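Local coordinates for protein putative isohexenylglutaconyl-CoA hydratase (Pseudomonas aeruginosa, PDB 4ZU2) that probably hydrates isohexenylglutaconyl-CoA during the breakdown of citronellate, as a trimeric member of the crotonase (enoyl-CoA hydratase/isomerase) family, at residues A[88-99]-A[146-154]; A[103-114]-A[124-135]. All blocks are in the same frame, centred on the assembly; numbering follows the deposited sequence.

In the fold
Both contacts are largely buried, but they draw on different parts of the crotonase fold. Contact 2 lies within the sheets: segments 103-114 and 124-135 each supply two short strands, paired in parallel through a ladder of backbone hydrogen bonds with mostly aliphatic side chains on the faces. Contact 1 packs helix 81-99 against helix 149-157 at a subunit boundary, so side-chain amides, charges and one phenylalanine replace the backbone ladder. Two neighbouring pairs link the contacts: helix 81-99 leads into strand 104-109, and strand 134-136 precedes helix 149-157. A98 touches L105, and the third subunit reaches both contacts through R163.

Contact 1 of 2, residues A[88-99]-A[146-154]; sequences NRAFGSLLEEAQ and PAQIAPFVV
The side-chain nitrogen NE2 of Q148 serves two acceptors: OD1 of N88, 3.0 Å away across the contact, and the carbonyl oxygen of L231 in the second subunit. From the loop leading into helix 149-157 of the crotonase fold, this amide thus ties helix 88-99 to a neighbour in the trimer. The bond to N88 is bent, with an N-H...O angle of 137°, and NE2 meets OD1 from above the carbonyl plane of N88, the two amides being perpendicular. The chain of Q148 is bent at chi2 (-63°), and its OE1 lies 3.0 Å from CA of G92. Having no side chain, G92 leaves the space in which this amide lies, and glutamine suits the place because its two ends can meet different surroundings.

Beside it, R89 reaches E96, two turns further along the same helix. NH1 (3.1 Å) and NH2 (3.0 Å) of R89 both approach E96 OE2 from the same face of the carboxylate, while OE2 lies in the guanidinium plane. NE of R89 also pairs with D232 of the second subunit, so the long arginine spans the interface and its charge is probably balanced by two acids, E96 and that D232.

Further along, the helices run at 28° to one another and F152 reaches across to helix 88-99. CB of L95 lies over one face of the F152 ring, 3.6 Å from CE2, in a CH-pi contact. Q99 meets the ring's edge instead, its amide nearly perpendicular to the ring; OE1 of Q99 is held by R163 of the third subunit. Its NE2 donates to a water at 3.1 Å, and that water in turn donates to the carbonyl oxygen of F152, 3.2 Å away.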
loop_
_atom_site.group_PDB
_atom_site.type_symbol
_atom_site.label_atom_id
_atom_site.label_comp_id
_atom_site.label_asym_id
_atom_site.label_seq_id
_atom_site.Cartn_x
_atom_site.Cartn_y
_atom_site.Cartn_z
ATOM N N ASN A 88 9.200 24.607 -9.404
ATOM C CA ASN A 88 8.917 23.324 -8.698
ATOM C C ASN A 88 7.441 22.878 -8.892
ATOM O O ASN A 88 7.174 21.753 -9.258
ATOM C CB ASN A 88 9.282 23.401 -7.198
ATOM C CG ASN A 88 9.197 22.056 -6.479
ATOM O OD1 ASN A 88 8.384 21.866 -5.570
ATOM N ND2 ASN A 88 10.062 21.120 -6.865
ATOM N N ARG A 89 6.484 23.789 -8.723
ATOM C CA ARG A 89 5.088 23.415 -8.950
ATOM C C ARG A 89 4.812 22.955 -10.385
ATOM O O ARG A 89 4.055 22.002 -10.599
ATOM C CB ARG A 89 4.103 24.532 -8.593
ATOM C CG ARG A 89 2.662 24.064 -8.717
ATOM C CD ARG A 89 2.398 22.946 -7.755
ATOM N NE ARG A 89 1.020 22.474 -7.721
ATOM C CZ ARG A 89 0.536 21.536 -8.527
ATOM N NH1 ARG A 89 1.322 20.978 -9.442
ATOM N NH2 ARG A 89 -0.726 21.146 -8.403
ATOM N N ALA A 90 5.429 23.613 -11.374
ATOM C CA ALA A 90 5.311 23.140 -12.754
ATOM C C ALA A 90 5.927 21.735 -12.968
ATOM O O ALA A 90 5.471 20.996 -13.812
ATOM C CB ALA A 90 5.892 24.146 -13.758
ATOM N N PHE A 91 6.940 21.359 -12.197
ATOM C CA PHE A 91 7.458 20.009 -12.307
ATOM C C PHE A 91 6.398 19.093 -11.622
ATOM O O PHE A 91 6.208 17.939 -11.996
ATOM C CB PHE A 91 8.873 19.861 -11.724
ATOM C CG PHE A 91 9.275 18.407 -11.476
ATOM C CD1 PHE A 91 9.363 17.502 -12.521
ATOM C CD2 PHE A 91 9.491 17.939 -10.193
ATOM C CE1 PHE A 91 9.690 16.184 -12.296
ATOM C CE2 PHE A 91 9.806 16.595 -9.970
ATOM C CZ PHE A 91 9.926 15.733 -11.039
ATOM N N GLY A 92 5.652 19.630 -10.673
ATOM C CA GLY A 92 4.564 18.861 -10.089
ATOM C C GLY A 92 3.432 18.675 -11.094
ATOM O O GLY A 92 2.781 17.629 -11.122
ATOM N N SER A 93 3.192 19.689 -11.915
ATOM C CA SER A 93 2.183 19.569 -12.957
ATOM C C SER A 93 2.592 18.522 -13.978
ATOM O O SER A 93 1.734 17.808 -14.472
ATOM C CB SER A 93 1.924 20.895 -13.652
ATOM O OG SER A 93 1.514 21.866 -12.733
ATOM N N LEU A 94 3.884 18.399 -14.289
ATOM C CA LEU A 94 4.307 17.329 -15.216
ATOM C C LEU A 94 3.942 15.955 -14.648
ATOM O O LEU A 94 3.483 15.118 -15.368
ATOM C CB LEU A 94 5.800 17.381 -15.529
ATOM C CG LEU A 94 6.448 16.105 -16.084
ATOM C CD1 LEU A 94 5.780 15.613 -17.330
ATOM C CD2 LEU A 94 7.910 16.380 -16.410
ATOM N N LEU A 95 4.161 15.740 -13.348
ATOM C CA LEU A 95 3.954 14.434 -12.743
ATOM C C LEU A 95 2.469 14.137 -12.711
ATOM O O LEU A 95 2.044 12.996 -12.900
ATOM C CB LEU A 95 4.555 14.348 -11.319
ATOM C CG LEU A 95 6.069 14.528 -11.105
ATOM C CD1 LEU A 95 6.449 14.547 -9.584
ATOM C CD2 LEU A 95 6.897 13.486 -11.857
ATOM N N GLU A 96 1.678 15.184 -12.528
ATOM C CA GLU A 96 0.237 15.019 -12.452
ATOM C C GLU A 96 -0.303 14.565 -13.787
ATOM O O GLU A 96 -1.153 13.667 -13.842
ATOM C CB GLU A 96 -0.472 16.325 -12.079
ATOM C CG GLU A 96 -0.356 16.691 -10.643
ATOM C CD GLU A 96 -1.215 17.915 -10.273
ATOM O OE1 GLU A 96 -2.298 17.685 -9.665
ATOM O OE2 GLU A 96 -0.786 19.082 -10.571
ATOM N N GLU A 97 0.174 15.219 -14.843
ATOM C CA GLU A 97 -0.313 14.994 -16.197
ATOM C C GLU A 97 0.279 13.737 -16.852
ATOM O O GLU A 97 -0.301 13.185 -17.797
ATOM C CB GLU A 97 -0.083 16.227 -17.057
ATOM C CG GLU A 97 -0.716 17.549 -16.517
ATOM C CD GLU A 97 0.069 18.846 -16.922
ATOM O OE1 GLU A 97 1.011 18.783 -17.720
ATOM O OE2 GLU A 97 -0.270 19.940 -16.453
ATOM N N ALA A 98 1.419 13.274 -16.348
ATOM C CA ALA A 98 1.954 12.024 -16.831
ATOM C C ALA A 98 1.167 10.880 -16.147
ATOM O O ALA A 98 0.637 9.996 -16.821
ATOM C CB ALA A 98 3.441 11.930 -16.542
ATOM N N GLN A 99 1.109 10.928 -14.814
ATOM C CA GLN A 99 0.328 10.005 -13.982
ATOM C C GLN A 99 -1.076 9.802 -14.538
ATOM O O GLN A 99 -1.602 8.678 -14.571
ATOM C CB GLN A 99 0.220 10.535 -12.540
ATOM C CG GLN A 99 -0.608 9.647 -11.542
ATOM C CD GLN A 99 0.229 8.591 -10.865
ATOM O OE1 GLN A 99 1.067 7.955 -11.495
ATOM N NE2 GLN A 99 0.061 8.451 -9.553
ATOM N N PRO A 146 12.259 16.441 -1.533
ATOM C CA PRO A 146 11.594 15.829 -2.680
ATOM C C PRO A 146 10.074 16.186 -2.606
ATOM O O PRO A 146 9.250 15.329 -2.356
ATOM C CB PRO A 146 11.889 14.318 -2.495
ATOM C CG PRO A 146 12.013 14.128 -0.966
ATOM C CD PRO A 146 12.454 15.500 -0.415
ATOM N N ALA A 147 9.766 17.477 -2.764
ATOM C CA ALA A 147 8.478 18.075 -2.357
ATOM C C ALA A 147 7.310 17.658 -3.219
ATOM O O ALA A 147 6.280 17.205 -2.703
ATOM C CB ALA A 147 8.576 19.562 -2.360
ATOM N N GLN A 148 7.481 17.798 -4.536
ATOM C CA GLN A 148 6.472 17.356 -5.491
ATOM C C GLN A 148 6.490 15.829 -5.585
ATOM O O GLN A 148 5.487 15.231 -5.921
ATOM C CB GLN A 148 6.725 17.898 -6.897
ATOM C CG GLN A 148 6.798 19.386 -7.033
ATOM C CD GLN A 148 5.493 20.047 -6.659
ATOM O OE1 GLN A 148 4.471 19.828 -7.292
ATOM N NE2 GLN A 148 5.523 20.824 -5.603
ATOM N N ILE A 149 7.653 15.210 -5.364
ATOM C CA ILE A 149 7.744 13.743 -5.422
ATOM C C ILE A 149 6.932 13.057 -4.321
ATOM O O ILE A 149 6.382 11.956 -4.551
ATOM C CB ILE A 149 9.217 13.308 -5.358
ATOM C CG1 ILE A 149 9.940 13.725 -6.652
ATOM C CG2 ILE A 149 9.394 11.875 -5.159
ATOM C CD1 ILE A 149 11.376 13.872 -6.466
ATOM N N ALA A 150 6.886 13.671 -3.135
ATOM C CA ALA A 150 6.406 12.993 -1.922
ATOM C C ALA A 150 5.106 12.190 -2.124
ATOM O O ALA A 150 5.033 11.001 -1.840
ATOM C CB ALA A 150 6.228 13.965 -0.789
ATOM N N PRO A 151 4.075 12.841 -2.628
ATOM C CA PRO A 151 2.794 12.149 -2.794
ATOM C C PRO A 151 2.835 11.028 -3.827
ATOM O O PRO A 151 2.147 10.045 -3.685
ATOM C CB PRO A 151 1.859 13.277 -3.242
ATOM C CG PRO A 151 2.693 14.364 -3.653
ATOM C CD PRO A 151 3.957 14.270 -2.910
ATOM N N PHE A 152 3.685 11.151 -4.840
ATOM C CA PHE A 152 3.738 10.139 -5.849
ATOM C C PHE A 152 4.569 8.902 -5.382
ATOM O O PHE A 152 4.302 7.771 -5.776
ATOM C CB PHE A 152 4.198 10.717 -7.182
ATOM C CG PHE A 152 3.257 11.759 -7.768
ATOM C CD1 PHE A 152 2.071 11.379 -8.381
ATOM C CD2 PHE A 152 3.595 13.116 -7.735
ATOM C CE1 PHE A 152 1.236 12.326 -8.933
ATOM C CE2 PHE A 152 2.763 14.062 -8.238
ATOM C CZ PHE A 152 1.577 13.682 -8.846
ATOM N N VAL A 153 5.524 9.113 -4.503
ATOM C CA VAL A 153 6.305 8.000 -4.013
ATOM C C VAL A 153 5.533 7.239 -2.921
ATOM O O VAL A 153 5.625 6.020 -2.840
ATOM C CB VAL A 153 7.718 8.414 -3.511
ATOM C CG1 VAL A 153 7.640 9.309 -2.290
ATOM C CG2 VAL A 153 8.573 7.163 -3.186
ATOM N N VAL A 154 4.813 7.950 -2.070
ATOM C CA VAL A 154 3.967 7.287 -1.072
ATOM C C VAL A 154 2.895 6.477 -1.821
ATOM O O VAL A 154 2.654 5.321 -1.510
ATOM C CB VAL A 154 3.310 8.321 -0.135
ATOM C CG1 VAL A 154 2.310 7.644 0.818
ATOM C CG2 VAL A 154 4.379 9.103 0.587
HETATM O O HOH W 1 2.362 6.945 -8.172
#

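Contact 2 of 2, residues A[103-114]-A[124-135]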
loop_
_atom_site.group_PDB
_atom_site.type_symbol
_atom_site.label_atom_id
_atom_site.label_comp_id
_atom_site.label_asym_id
_atom_site.label_seq_id
_atom_site.Cartn_x
_atom_site.Cartn_y
_atom_site.Cartn_z
ATOM N N GLN A 103 -3.130 7.206 -22.068
ATOM C CA GLN A 103 -2.212 6.167 -22.534
ATOM C C GLN A 103 -1.627 5.325 -21.423
ATOM O O GLN A 103 -1.457 5.808 -20.291
ATOM C CB GLN A 103 -0.980 6.844 -23.197
ATOM C CG GLN A 103 -1.224 7.549 -24.519
ATOM C CD GLN A 103 -1.805 8.927 -24.377
ATOM O OE1 GLN A 103 -1.630 9.598 -23.353
ATOM N NE2 GLN A 103 -2.507 9.369 -25.424
ATOM N N LEU A 104 -1.238 4.099 -21.782
ATOM C CA LEU A 104 -0.274 3.324 -20.994
ATOM C C LEU A 104 1.127 4.009 -21.093
ATOM O O LEU A 104 1.600 4.319 -22.179
ATOM C CB LEU A 104 -0.185 1.888 -21.509
ATOM C CG LEU A 104 0.549 0.882 -20.625
ATOM C CD1 LEU A 104 -0.324 0.368 -19.498
ATOM C CD2 LEU A 104 1.102 -0.318 -21.445
ATOM N N LEU A 105 1.757 4.256 -19.945
ATOM C CA LEU A 105 3.039 4.920 -19.874
ATOM C C LEU A 105 4.004 3.880 -19.367
ATOM O O LEU A 105 3.862 3.394 -18.241
ATOM C CB LEU A 105 2.996 6.099 -18.917
ATOM C CG LEU A 105 4.349 6.782 -18.638
ATOM C CD1 LEU A 105 5.038 7.335 -19.911
ATOM C CD2 LEU A 105 4.198 7.913 -17.646
ATOM N N VAL A 106 4.950 3.506 -20.215
ATOM C CA VAL A 106 5.960 2.526 -19.829
ATOM C C VAL A 106 7.283 3.250 -19.600
ATOM O O VAL A 106 7.724 3.992 -20.464
ATOM C CB VAL A 106 6.144 1.430 -20.913
ATOM C CG1 VAL A 106 7.109 0.328 -20.421
ATOM C CG2 VAL A 106 4.800 0.861 -21.300
ATOM N N ALA A 107 7.903 3.049 -18.436
ATOM C CA ALA A 107 9.234 3.588 -18.223
ATOM C C ALA A 107 10.310 2.508 -18.323
ATOM O O ALA A 107 10.270 1.534 -17.619
ATOM C CB ALA A 107 9.346 4.348 -16.897
ATOM N N LEU A 108 11.288 2.736 -19.195
ATOM C CA LEU A 108 12.470 1.896 -19.285
ATOM C C LEU A 108 13.638 2.620 -18.606
ATOM O O LEU A 108 14.220 3.574 -19.154
ATOM C CB LEU A 108 12.740 1.579 -20.766
ATOM C CG LEU A 108 13.542 0.313 -21.110
ATOM C CD1 LEU A 108 12.971 -0.888 -20.403
ATOM C CD2 LEU A 108 13.516 0.067 -22.581
ATOM N N VAL A 109 13.947 2.221 -17.376
ATOM C CA VAL A 109 14.885 2.983 -16.557
ATOM C C VAL A 109 16.270 2.285 -16.473
ATOM O O VAL A 109 16.387 1.132 -16.101
ATOM C CB VAL A 109 14.283 3.310 -15.147
ATOM C CG1 VAL A 109 12.912 4.027 -15.278
ATOM C CG2 VAL A 109 14.130 2.084 -14.324
ATOM N N GLU A 110 17.309 3.016 -16.854
ATOM C CA GLU A 110 18.670 2.509 -16.859
ATOM C C GLU A 110 19.511 3.528 -16.154
ATOM O O GLU A 110 19.193 4.698 -16.200
ATOM C CB GLU A 110 19.173 2.377 -18.281
ATOM C CG GLU A 110 18.325 1.505 -19.135
ATOM C CD GLU A 110 18.784 1.535 -20.561
ATOM O OE1 GLU A 110 19.713 0.745 -20.900
ATOM O OE2 GLU A 110 18.236 2.384 -21.319
ATOM N N GLY A 111 20.588 3.067 -15.521
ATOM C CA GLY A 111 21.592 3.928 -14.908
ATOM C C GLY A 111 20.991 4.811 -13.836
ATOM O O GLY A 111 20.312 4.317 -12.946
ATOM N N ALA A 112 21.195 6.120 -13.953
ATOM C CA ALA A 112 20.726 7.044 -12.916
ATOM C C ALA A 112 19.221 7.330 -12.998
ATOM O O ALA A 112 18.698 7.791 -14.032
ATOM C CB ALA A 112 21.528 8.350 -12.976
ATOM N N VAL A 113 18.547 7.038 -11.895
ATOM C CA VAL A 113 17.109 7.302 -11.716
ATOM C C VAL A 113 16.950 8.062 -10.389
ATOM O O VAL A 113 16.642 7.484 -9.349
ATOM C CB VAL A 113 16.322 5.992 -11.662
ATOM C CG1 VAL A 113 14.832 6.252 -11.743
ATOM C CG2 VAL A 113 16.766 5.041 -12.759
ATOM N N LEU A 114 17.280 9.343 -10.410
ATOM C CA LEU A 114 17.480 10.117 -9.174
ATOM C C LEU A 114 16.662 11.416 -9.101
ATOM O O LEU A 114 16.547 12.141 -10.100
ATOM C CB LEU A 114 18.928 10.555 -9.078
ATOM C CG LEU A 114 20.035 9.501 -9.102
ATOM C CD1 LEU A 114 21.382 10.199 -9.093
ATOM C CD2 LEU A 114 19.926 8.535 -7.912
ATOM N N SER A 124 4.636 5.936 -13.776
ATOM C CA SER A 124 4.427 5.046 -14.913
ATOM C C SER A 124 3.384 3.942 -14.567
ATOM O O SER A 124 3.266 3.519 -13.402
ATOM C CB SER A 124 5.766 4.420 -15.334
ATOM O OG SER A 124 6.321 3.657 -14.280
ATOM N N ASP A 125 2.644 3.481 -15.570
ATOM C CA ASP A 125 1.827 2.255 -15.432
ATOM C C ASP A 125 2.704 0.983 -15.406
ATOM O O ASP A 125 2.402 0.035 -14.714
ATOM C CB ASP A 125 0.805 2.132 -16.553
ATOM C CG ASP A 125 -0.125 3.315 -16.632
ATOM O OD1 ASP A 125 -0.710 3.662 -15.586
ATOM O OD2 ASP A 125 -0.263 3.888 -17.728
ATOM N N VAL A 126 3.800 1.005 -16.142
ATOM C CA VAL A 126 4.763 -0.081 -16.158
ATOM C C VAL A 126 6.212 0.472 -16.205
ATOM O O VAL A 126 6.593 1.249 -17.091
ATOM C CB VAL A 126 4.479 -1.054 -17.355
ATOM C CG1 VAL A 126 5.346 -2.337 -17.270
ATOM C CG2 VAL A 126 3.022 -1.434 -17.381
ATOM N N ALA A 127 6.989 0.111 -15.200
ATOM C CA ALA A 127 8.427 0.416 -15.137
ATOM C C ALA A 127 9.256 -0.878 -15.258
ATOM O O ALA A 127 9.021 -1.878 -14.535
ATOM C CB ALA A 127 8.747 1.077 -13.867
ATOM N N ILE A 128 10.192 -0.854 -16.197
ATOM C CA ILE A 128 11.136 -1.941 -16.430
ATOM C C ILE A 128 12.548 -1.372 -16.184
ATOM O O ILE A 128 12.972 -0.475 -16.891
ATOM C CB ILE A 128 11.022 -2.442 -17.891
ATOM C CG1 ILE A 128 9.594 -2.936 -18.211
ATOM C CG2 ILE A 128 12.028 -3.552 -18.163
ATOM C CD1 ILE A 128 9.154 -2.729 -19.638
ATOM N N ALA A 129 13.272 -1.883 -15.192
ATOM C CA ALA A 129 14.591 -1.326 -14.856
ATOM C C ALA A 129 15.715 -2.290 -15.189
ATOM O O ALA A 129 15.534 -3.520 -15.176
ATOM C CB ALA A 129 14.660 -0.974 -13.400
ATOM N N ALA A 130 16.872 -1.708 -15.496
ATOM C CA ALA A 130 18.135 -2.439 -15.578
ATOM C C ALA A 130 18.599 -2.750 -14.152
ATOM O O ALA A 130 18.542 -1.883 -13.292
ATOM C CB ALA A 130 19.141 -1.574 -16.262
ATOM N N ALA A 131 19.053 -3.973 -13.887
ATOM C CA ALA A 131 19.503 -4.347 -12.545
ATOM C C ALA A 131 20.554 -3.423 -11.979
ATOM O O ALA A 131 20.664 -3.300 -10.764
ATOM C CB ALA A 131 20.069 -5.785 -12.547
ATOM N N ASP A 132 21.366 -2.823 -12.844
ATOM C CA ASP A 132 22.438 -1.947 -12.378
ATOM C C ASP A 132 22.004 -0.456 -12.359
ATOM O O ASP A 132 22.838 0.448 -12.256
ATOM C CB ASP A 132 23.706 -2.160 -13.234
ATOM C CG ASP A 132 23.458 -1.937 -14.727
ATOM O OD1 ASP A 132 22.342 -1.491 -15.067
ATOM O OD2 ASP A 132 24.368 -2.201 -15.563
ATOM N N ALA A 133 20.704 -0.200 -12.484
ATOM C CA ALA A 133 20.186 1.157 -12.370
ATOM C C ALA A 133 20.415 1.600 -10.941
ATOM O O ALA A 133 20.420 0.761 -10.054
ATOM C CB ALA A 133 18.714 1.206 -12.753
ATOM N N GLN A 134 20.688 2.893 -10.715
ATOM C CA GLN A 134 20.785 3.411 -9.351
ATOM C C GLN A 134 19.734 4.507 -9.072
ATOM O O GLN A 134 19.715 5.601 -9.675
ATOM C CB GLN A 134 22.210 3.844 -8.966
ATOM C CG GLN A 134 23.236 2.707 -8.475
ATOM C CD GLN A 134 22.700 1.644 -7.462
ATOM O OE1 GLN A 134 21.752 0.936 -7.760
ATOM N NE2 GLN A 134 23.360 1.497 -6.300
ATOM N N PHE A 135 18.863 4.146 -8.133
ATOM C CA PHE A 135 17.739 4.931 -7.664
ATOM C C PHE A 135 18.078 5.659 -6.378
ATOM O O PHE A 135 18.895 5.200 -5.573
ATOM C CB PHE A 135 16.539 4.009 -7.358
ATOM C CG PHE A 135 16.050 3.249 -8.528
ATOM C CD1 PHE A 135 16.669 2.056 -8.897
ATOM C CD2 PHE A 135 14.964 3.701 -9.265
ATOM C CE1 PHE A 135 16.213 1.331 -10.010
ATOM C CE2 PHE A 135 14.514 2.997 -10.377
ATOM C CZ PHE A 135 15.148 1.806 -10.752
HETATM O O HOH W 2 21.976 0.593 -16.391
#
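L105 and D125 meet at the start of the pairing of parallel strands 104-109 and 126-130, which lie side by side in one sheet of the crotonase fold. OD2 of D125 accepts the backbone N-H of L105 at 3.0 Å, met on the anti side of the carboxylate. From there main-chain bonds take over: A107 O receives I128 N at 2.8 Å, almost straight at 172°, and V109 O receives A130 N at 2.9 Å.

Small residues suit the face of A107, A127 and A129, where V109 packs tightly: its CG2 is 3.2 Å from CB of A129. The bulkier V106, L108, V126 and I128 line the other face, with CD1 of L108 3.5 Å from CB of I128; helix 190-205 covers V106 and L108 there.

The ladder then breaks and resumes with its register shifted by two. A type I turn from A130 to A133 takes up the difference on one side, and on the other G111 adopts a positive phi (60°), easy for a residue without a side chain. Beyond the shift, CG2 of V113 sits over one face of the F135 ring in a CH-pi contact, with CG1 of V113 3.5 Å from F135 CE2.

In the outer shell, the ring of F172 meets that of F135 with the two planes nearly parallel. At the far end K216 also pairs with D125, so L105 N and K216 NZ both hold OD2, while NE of R163 of the third subunit holds OD1.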